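Local coordinates for putative regulatory protein (Streptomyces coelicolor A3, PDB 2PZ9), which probably binds DNA and regulates transcription as a member of the TetR family of helical repressor-like proteins, at residues R34-A39 and Y78-E83; G102-L107 and A203-A208; N173-T178 and T207-M212. One frame throughout, in Å; residues are numbered along the deposited sequence.

Overall arrangement
From the N terminus, the chain forms contact 1, in which helix 74-92 returns to helix 32-50 and closes a loop of 38 residues containing helices 53-59 and 64-70. It closes before contact 2 opens on helix 100-113; contact 2 then spans 95 residues to helix 198-212. Contact 3 opens inside that span, on 173-178, and ends on the same stretch of helix, overlapping contact 2 at T207 and A208 rather than nesting; their centres are about 6 Å apart. Contact 1 has its centre about 29 Å from that of contact 2, across the chain's centre. It ties together the tetR-family region, whereas contacts 2 and 3 join helices of the C-terminal region beside the second subunit.

Contact 1 of 3, residues R34-A39 and Y78-E83; sequences RIVAAA and YAHVAE
V36 and A39 of helix 32-50 meet H80 and V81 of helix 74-92 in the TetR-type DNA-binding region, where these two helices pack against each other, with the predicted helix-turn-helix motif between them in sequence. The backbones come nearest at V36 and V81, whose CA atoms are 6.6 Å apart. One pairing is A39 with V81, each with its CB directed at the opposite helix. The CB methyl of A39 rests against the CG2 branch of V81 at 4.0 Å. With CG1 of V81 anti to the backbone N (chi1 178°), it is the other branch, CG2, that is left to meet the alanine. Alanine suits its place because a single methyl lets the helices come close, while branched valine supplies breadth without a long, flexible chain.

One helical turn earlier on helix 32-50, V36 sets its CB bond alongside the other helix and makes the contact through CG2. This methyl approaches CD2 of H80 at 4.1 Å, near the plane of the imidazole and at its edge rather than over a face. The two side chains cross at about a right angle. H80 has CG anti to the backbone N (chi1 -172°), which brings the ring across to V36. The nearest ring atom is the carbon CD2, with NE2 next to it, and the methyl meets the ring by packing alone.

F71 also meets the H80 ring, and A39 packs against I56 as well, linking the pair to the helix-turn-helix region. The side chain of V36 lies about 5 Å from a bound sulfate, probably from the crystallisation liquor. Between the two segments the contact is nonpolar: methyl groups and a ring edge set the helix spacing by shape, with neither charge pairing nor directional bonding.

Contact 2 of 3, residues G102-L107 and A203-A208; sequences GYAGIL and AALVTA
L205 and V206, neighbours on helix 198-212, meet A104 and G105, neighbours on helix 100-113, in two adjacent pairings. L205 and A104 point their CB atoms at the opposite helix. The CD1 methyl of L205 ends against A104 CB at 4.1 Å, a long apolar arm meeting a short one. V206 instead has its CB directed alongside the other helix and lays CG2 against the main chain of G105, 3.9 Å from G105 CA. The orientation follows from its torsion: with CG1 anti to the backbone N (chi1 166°), CG2 falls beside that N and faces the glycine. Without a side chain, G105 presents its backbone directly to the methyl, and the CA atoms of G105 and V206 approach to 6.0 Å.

On the next residue of helix 198-212, the hydroxyl of T207 turns back and donates to A203 O at 2.7 Å. It reaches the oxygen from above the carbonyl plane, and T207 N also donates to it, so this polar group is satisfied within its own helix. L205 also packs on F108. Beyond the contact, A204 and A208 touch D167 and M212 of the second subunit. Close helix packing through small residues joins helix 100-113 to helix 198-212, which touches the second subunit, consistent with the all-helical, dimeric fold of TetR regulators.

Contact 3 of 3, residues N173-T178 and T207-M212; sequences NQIAMT and TAVEHM
I175 carries the reach of 173-178 to V209 and M212 on helix 198-212. Ahead of it, N173 uses ND2 to bond L169 O in its own helix and packs on Y103, while Q174 lies against T178 of the second subunit. I175 follows, its CB directed at helix 198-212. CG1 lies anti to the carbonyl carbon, and the extended chain (chi2 168°) places CD1 at the far end of the side chain, where it meets both partners. This methyl touches V209 CG2 at 3.9 Å. It also meets M212, modelled as selenomethionine, tip to tip, with SE 3.5 Å from I175 CD1. The M212 chain bends at its last torsion (chi3 75°), which brings CE to the same methyl of I175 at 3.8 Å. Isoleucine offers a slim apolar end here, while the long, unbranched chain at 212 can curl to fit it.

Beyond I175, A176 packs on L107, M177 on F111, and T178 on Q174 of the second subunit. Helix 100-113 thus touches both segments, since V209 also packs on A104, and the second subunit borders the contact where I175 packs on its L171.

Contact 1 of 3, residues R34-A39 and Y78-E83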
loop_
_atom_site.group_PDB
_atom_site.type_symbol
_atom_site.label_atom_id
_atom_site.label_comp_id
_atom_site.label_asym_id
_atom_site.label_seq_id
_atom_site.Cartn_x
_atom_site.Cartn_y
_atom_site.Cartn_z
ATOM N N ARG A 34 -0.030 24.601 -15.862
ATOM C CA ARG A 34 -1.391 24.691 -15.366
ATOM C C ARG A 34 -2.215 23.447 -15.666
ATOM O O ARG A 34 -2.945 22.990 -14.794
ATOM C CB ARG A 34 -2.082 25.943 -15.889
ATOM C CG ARG A 34 -2.042 27.072 -14.900
ATOM C CD ARG A 34 -2.999 28.184 -15.240
ATOM N NE ARG A 34 -2.495 29.041 -16.307
ATOM C CZ ARG A 34 -2.887 28.968 -17.576
ATOM N NH1 ARG A 34 -3.796 28.077 -17.963
ATOM N NH2 ARG A 34 -2.367 29.792 -18.463
ATOM N N ILE A 35 -2.098 22.906 -16.882
ATOM C CA ILE A 35 -2.724 21.617 -17.248
ATOM C C ILE A 35 -2.190 20.473 -16.385
ATOM O O ILE A 35 -2.930 19.586 -15.969
ATOM C CB ILE A 35 -2.464 21.243 -18.749
ATOM C CG1 ILE A 35 -3.258 22.141 -19.704
ATOM C CG2 ILE A 35 -2.780 19.777 -19.017
ATOM C CD1 ILE A 35 -2.727 22.129 -21.145
ATOM N N VAL A 36 -0.890 20.483 -16.149
ATOM C CA VAL A 36 -0.257 19.414 -15.400
ATOM C C VAL A 36 -0.701 19.474 -13.941
ATOM O O VAL A 36 -1.134 18.472 -13.386
ATOM C CB VAL A 36 1.279 19.492 -15.521
ATOM C CG1 VAL A 36 1.972 18.663 -14.405
ATOM C CG2 VAL A 36 1.700 19.067 -16.914
ATOM N N ALA A 37 -0.615 20.658 -13.334
ATOM C CA ALA A 37 -1.051 20.842 -11.946
ATOM C C ALA A 37 -2.493 20.381 -11.767
ATOM O O ALA A 37 -2.809 19.683 -10.808
ATOM C CB ALA A 37 -0.902 22.282 -11.528
ATOM N N ALA A 38 -3.353 20.759 -12.704
ATOM C CA ALA A 38 -4.762 20.390 -12.659
ATOM C C ALA A 38 -4.972 18.911 -12.945
ATOM O O ALA A 38 -5.873 18.293 -12.380
ATOM C CB ALA A 38 -5.595 21.257 -13.621
ATOM N N ALA A 39 -4.150 18.335 -13.814
ATOM C CA ALA A 39 -4.242 16.900 -14.075
ATOM C C ALA A 39 -3.827 16.071 -12.843
ATOM O O ALA A 39 -4.428 15.035 -12.573
ATOM C CB ALA A 39 -3.437 16.509 -15.320
ATOM N N TYR A 78 -1.894 11.257 -18.292
ATOM C CA TYR A 78 -1.503 10.518 -17.092
ATOM C C TYR A 78 -0.008 10.167 -17.132
ATOM O O TYR A 78 0.741 10.564 -16.229
ATOM C CB TYR A 78 -2.349 9.260 -16.834
ATOM C CG TYR A 78 -1.926 8.535 -15.544
ATOM C CD1 TYR A 78 -1.037 7.436 -15.575
ATOM C CD2 TYR A 78 -2.398 8.961 -14.287
ATOM C CE1 TYR A 78 -0.641 6.787 -14.402
ATOM C CE2 TYR A 78 -2.011 8.311 -13.098
ATOM C CZ TYR A 78 -1.132 7.231 -13.163
ATOM O OH TYR A 78 -0.741 6.606 -11.976
ATOM N N ALA A 79 0.421 9.460 -18.184
ATOM C CA ALA A 79 1.793 8.949 -18.261
ATOM C C ALA A 79 2.775 10.054 -17.928
ATOM O O ALA A 79 3.655 9.880 -17.077
ATOM C CB ALA A 79 2.089 8.342 -19.644
ATOM N N HIS A 80 2.566 11.202 -18.583
ATOM C CA HIS A 80 3.390 12.399 -18.406
ATOM C C HIS A 80 3.452 12.831 -16.944
ATOM O O HIS A 80 4.543 13.045 -16.382
ATOM C CB HIS A 80 2.852 13.532 -19.257
ATOM C CG HIS A 80 3.735 14.739 -19.282
ATOM N ND1 HIS A 80 4.915 14.784 -19.993
ATOM C CD2 HIS A 80 3.602 15.956 -18.698
ATOM C CE1 HIS A 80 5.479 15.971 -19.836
ATOM N NE2 HIS A 80 4.701 16.704 -19.058
ATOM N N VAL A 81 2.279 12.927 -16.335
ATOM C CA VAL A 81 2.172 13.330 -14.962
ATOM C C VAL A 81 2.909 12.369 -14.029
ATOM O O VAL A 81 3.663 12.814 -13.157
ATOM C CB VAL A 81 0.720 13.456 -14.570
ATOM C CG1 VAL A 81 0.614 13.822 -13.116
ATOM C CG2 VAL A 81 0.032 14.504 -15.456
ATOM N N ALA A 82 2.707 11.066 -14.238
ATOM C CA ALA A 82 3.360 10.024 -13.451
ATOM C C ALA A 82 4.873 10.160 -13.547
ATOM O O ALA A 82 5.532 10.314 -12.512
ATOM C CB ALA A 82 2.915 8.652 -13.900
ATOM N N GLU A 83 5.416 10.118 -14.772
ATOM C CA GLU A 83 6.845 10.388 -15.016
ATOM C C GLU A 83 7.332 11.574 -14.187
ATOM O O GLU A 83 8.196 11.436 -13.316
ATOM C CB GLU A 83 7.096 10.698 -16.492
ATOM C CG GLU A 83 7.066 9.487 -17.421
ATOM C CD GLU A 83 6.864 9.857 -18.915
ATOM O OE1 GLU A 83 7.735 10.565 -19.497
ATOM O OE2 GLU A 83 5.831 9.428 -19.515
#

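Contact 2 of 3, residues G102-L107 and A203-A208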
loop_
_atom_site.group_PDB
_atom_site.type_symbol
_atom_site.label_atom_id
_atom_site.label_comp_id
_atom_site.label_asym_id
_atom_site.label_seq_id
_atom_site.Cartn_x
_atom_site.Cartn_y
_atom_site.Cartn_z
ATOM N N GLY A 102 17.119 7.307 8.158
ATOM C CA GLY A 102 17.063 8.665 7.665
ATOM C C GLY A 102 16.450 8.630 6.281
ATOM O O GLY A 102 15.667 9.505 5.923
ATOM N N TYR A 103 16.798 7.612 5.503
ATOM C CA TYR A 103 16.196 7.410 4.191
ATOM C C TYR A 103 14.672 7.291 4.308
ATOM O O TYR A 103 13.917 7.878 3.518
ATOM C CB TYR A 103 16.800 6.160 3.523
ATOM C CG TYR A 103 16.167 5.775 2.207
ATOM C CD1 TYR A 103 15.721 4.463 1.980
ATOM C CD2 TYR A 103 15.996 6.717 1.179
ATOM C CE1 TYR A 103 15.119 4.085 0.750
ATOM C CE2 TYR A 103 15.402 6.353 -0.060
ATOM C CZ TYR A 103 14.969 5.042 -0.260
ATOM O OH TYR A 103 14.374 4.697 -1.451
ATOM N N ALA A 104 14.224 6.533 5.304
ATOM C CA ALA A 104 12.804 6.273 5.493
ATOM C C ALA A 104 12.092 7.552 5.871
ATOM O O ALA A 104 10.980 7.777 5.413
ATOM C CB ALA A 104 12.591 5.209 6.548
ATOM N N GLY A 105 12.734 8.381 6.699
ATOM C CA GLY A 105 12.171 9.657 7.101
ATOM C C GLY A 105 11.995 10.507 5.868
ATOM O O GLY A 105 10.978 11.172 5.702
ATOM N N ILE A 106 12.980 10.454 4.981
ATOM C CA ILE A 106 12.930 11.178 3.716
ATOM C C ILE A 106 11.643 10.826 2.922
ATOM O O ILE A 106 10.855 11.720 2.584
ATOM C CB ILE A 106 14.308 11.056 2.942
ATOM C CG1 ILE A 106 15.131 12.329 3.123
ATOM C CG2 ILE A 106 14.169 10.795 1.460
ATOM C CD1 ILE A 106 16.079 12.335 4.355
ATOM N N LEU A 107 11.398 9.531 2.692
ATOM C CA LEU A 107 10.171 9.078 2.000
ATOM C C LEU A 107 8.919 9.436 2.784
ATOM O O LEU A 107 7.886 9.781 2.206
ATOM C CB LEU A 107 10.198 7.569 1.741
ATOM C CG LEU A 107 11.346 7.079 0.860
ATOM C CD1 LEU A 107 11.682 5.589 1.016
ATOM C CD2 LEU A 107 11.002 7.410 -0.594
ATOM N N ALA A 203 8.852 9.523 14.071
ATOM C CA ALA A 203 9.842 8.973 15.005
ATOM C C ALA A 203 9.768 7.438 15.080
ATOM O O ALA A 203 10.784 6.747 14.974
ATOM C CB ALA A 203 9.687 9.583 16.355
ATOM N N ALA A 204 8.540 6.933 15.210
ATOM C CA ALA A 204 8.282 5.523 15.363
ATOM C C ALA A 204 8.868 4.858 14.145
ATOM O O ALA A 204 9.657 3.929 14.241
ATOM C CB ALA A 204 6.776 5.263 15.454
ATOM N N LEU A 205 8.506 5.380 12.993
ATOM C CA LEU A 205 8.867 4.753 11.756
ATOM C C LEU A 205 10.392 4.696 11.584
ATOM O O LEU A 205 10.953 3.664 11.199
ATOM C CB LEU A 205 8.219 5.522 10.629
ATOM C CG LEU A 205 9.012 5.540 9.346
ATOM C CD1 LEU A 205 9.305 4.141 8.808
ATOM C CD2 LEU A 205 8.165 6.308 8.373
ATOM N N VAL A 206 11.051 5.813 11.883
ATOM C CA VAL A 206 12.470 5.884 11.754
ATOM C C VAL A 206 13.123 4.947 12.769
ATOM O O VAL A 206 14.133 4.271 12.463
ATOM C CB VAL A 206 12.945 7.310 11.902
ATOM C CG1 VAL A 206 14.443 7.346 12.102
ATOM C CG2 VAL A 206 12.564 8.094 10.676
ATOM N N THR A 207 12.533 4.874 13.960
ATOM C CA THR A 207 13.055 4.041 15.028
ATOM C C THR A 207 12.922 2.600 14.619
ATOM O O THR A 207 13.837 1.816 14.815
ATOM C CB THR A 207 12.306 4.297 16.330
ATOM O OG1 THR A 207 12.511 5.662 16.720
ATOM C CG2 THR A 207 12.799 3.383 17.435
ATOM N N ALA A 208 11.793 2.258 14.013
ATOM C CA ALA A 208 11.561 0.903 13.551
ATOM C C ALA A 208 12.605 0.470 12.517
ATOM O O ALA A 208 13.062 -0.688 12.509
ATOM C CB ALA A 208 10.155 0.769 12.991
#

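Contact 3 of 3, residues N173-T178 and T207-M212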
loop_
_atom_site.group_PDB
_atom_site.type_symbol
_atom_site.label_atom_id
_atom_site.label_comp_id
_atom_site.label_asym_id
_atom_site.label_seq_id
_atom_site.Cartn_x
_atom_site.Cartn_y
_atom_site.Cartn_z
ATOM N N ASN A 173 10.829 0.993 1.646
ATOM C CA ASN A 173 9.756 1.611 0.910
ATOM C C ASN A 173 8.338 1.379 1.448
ATOM O O ASN A 173 7.534 2.316 1.495
ATOM C CB ASN A 173 9.827 1.139 -0.512
ATOM C CG ASN A 173 10.801 1.915 -1.296
ATOM O OD1 ASN A 173 10.411 2.858 -1.982
ATOM N ND2 ASN A 173 12.086 1.586 -1.171
ATOM N N GLN A 174 8.030 0.138 1.825
ATOM C CA GLN A 174 6.722 -0.185 2.398
ATOM C C GLN A 174 6.476 0.593 3.659
ATOM O O GLN A 174 5.573 1.408 3.690
ATOM C CB GLN A 174 6.589 -1.659 2.734
ATOM C CG GLN A 174 5.831 -2.403 1.740
ATOM C CD GLN A 174 4.397 -1.937 1.554
ATOM O OE1 GLN A 174 3.573 -2.043 2.451
ATOM N NE2 GLN A 174 4.087 -1.474 0.354
ATOM N N ILE A 175 7.300 0.324 4.681
ATOM C CA ILE A 175 7.174 0.894 6.033
ATOM C C ILE A 175 6.943 2.404 5.990
ATOM O O ILE A 175 6.152 2.936 6.766
ATOM C CB ILE A 175 8.445 0.628 6.897
ATOM C CG1 ILE A 175 9.082 -0.704 6.532
ATOM C CG2 ILE A 175 8.131 0.569 8.381
ATOM C CD1 ILE A 175 10.508 -0.880 7.139
ATOM N N ALA A 176 7.645 3.053 5.061
ATOM C CA ALA A 176 7.609 4.492 4.848
ATOM C C ALA A 176 6.256 4.997 4.390
ATOM O O ALA A 176 5.885 6.126 4.703
ATOM C CB ALA A 176 8.660 4.881 3.840
HETATM N N MSE A 177 5.520 4.188 3.637
HETATM C CA MSE A 177 4.204 4.621 3.222
HETATM C C MSE A 177 3.127 4.003 4.064
HETATM O O MSE A 177 1.984 3.870 3.654
HETATM C CB MSE A 177 4.000 4.360 1.765
HETATM C CG MSE A 177 4.878 5.235 0.908
HETATM SE SE MSE A 177 5.180 3.980 -0.541
HETATM C CE MSE A 177 7.111 4.521 -1.472
ATOM N N THR A 178 3.540 3.676 5.277
ATOM C CA THR A 178 2.724 3.116 6.340
ATOM C C THR A 178 1.394 3.834 6.612
ATOM O O THR A 178 0.377 3.181 6.805
ATOM C CB THR A 178 3.581 3.020 7.610
ATOM O OG1 THR A 178 2.989 2.128 8.535
ATOM C CG2 THR A 178 3.717 4.361 8.246
ATOM N N THR A 207 12.533 4.874 13.960
ATOM C CA THR A 207 13.055 4.041 15.028
ATOM C C THR A 207 12.922 2.600 14.619
ATOM O O THR A 207 13.837 1.816 14.815
ATOM C CB THR A 207 12.306 4.297 16.330
ATOM O OG1 THR A 207 12.511 5.662 16.720
ATOM C CG2 THR A 207 12.799 3.383 17.435
ATOM N N ALA A 208 11.793 2.258 14.013
ATOM C CA ALA A 208 11.561 0.903 13.551
ATOM C C ALA A 208 12.605 0.470 12.517
ATOM O O ALA A 208 13.062 -0.688 12.509
ATOM C CB ALA A 208 10.155 0.769 12.991
ATOM N N VAL A 209 12.978 1.392 11.640
ATOM C CA VAL A 209 13.900 1.061 10.568
ATOM C C VAL A 209 15.279 0.949 11.173
ATOM O O VAL A 209 16.064 0.066 10.782
ATOM C CB VAL A 209 13.861 2.078 9.405
ATOM C CG1 VAL A 209 14.928 1.763 8.352
ATOM C CG2 VAL A 209 12.499 2.072 8.756
ATOM N N GLU A 210 15.558 1.825 12.146
ATOM C CA GLU A 210 16.754 1.677 12.958
ATOM C C GLU A 210 16.823 0.276 13.578
ATOM O O GLU A 210 17.887 -0.352 13.561
ATOM C CB GLU A 210 16.855 2.758 14.026
ATOM C CG GLU A 210 17.897 2.467 15.143
ATOM C CD GLU A 210 19.365 2.318 14.643
ATOM O OE1 GLU A 210 19.752 2.964 13.625
ATOM O OE2 GLU A 210 20.148 1.560 15.283
ATOM N N HIS A 211 15.709 -0.238 14.095
ATOM C CA HIS A 211 15.738 -1.583 14.668
ATOM C C HIS A 211 16.034 -2.653 13.644
ATOM O O HIS A 211 16.788 -3.557 13.923
ATOM C CB HIS A 211 14.480 -1.901 15.463
ATOM C CG HIS A 211 14.455 -1.243 16.803
ATOM N ND1 HIS A 211 13.856 -0.019 17.024
ATOM C CD2 HIS A 211 14.997 -1.614 17.984
ATOM C CE1 HIS A 211 14.008 0.322 18.289
ATOM N NE2 HIS A 211 14.696 -0.629 18.892
HETATM N N MSE A 212 15.480 -2.544 12.446
HETATM C CA MSE A 212 15.784 -3.532 11.419
HETATM C C MSE A 212 17.232 -3.559 10.968
HETATM O O MSE A 212 17.886 -4.601 11.031
HETATM C CB MSE A 212 14.938 -3.296 10.218
HETATM C CG MSE A 212 13.676 -4.021 10.286
HETATM SE SE MSE A 212 12.519 -3.025 9.109
HETATM C CE MSE A 212 13.175 -3.552 7.326
#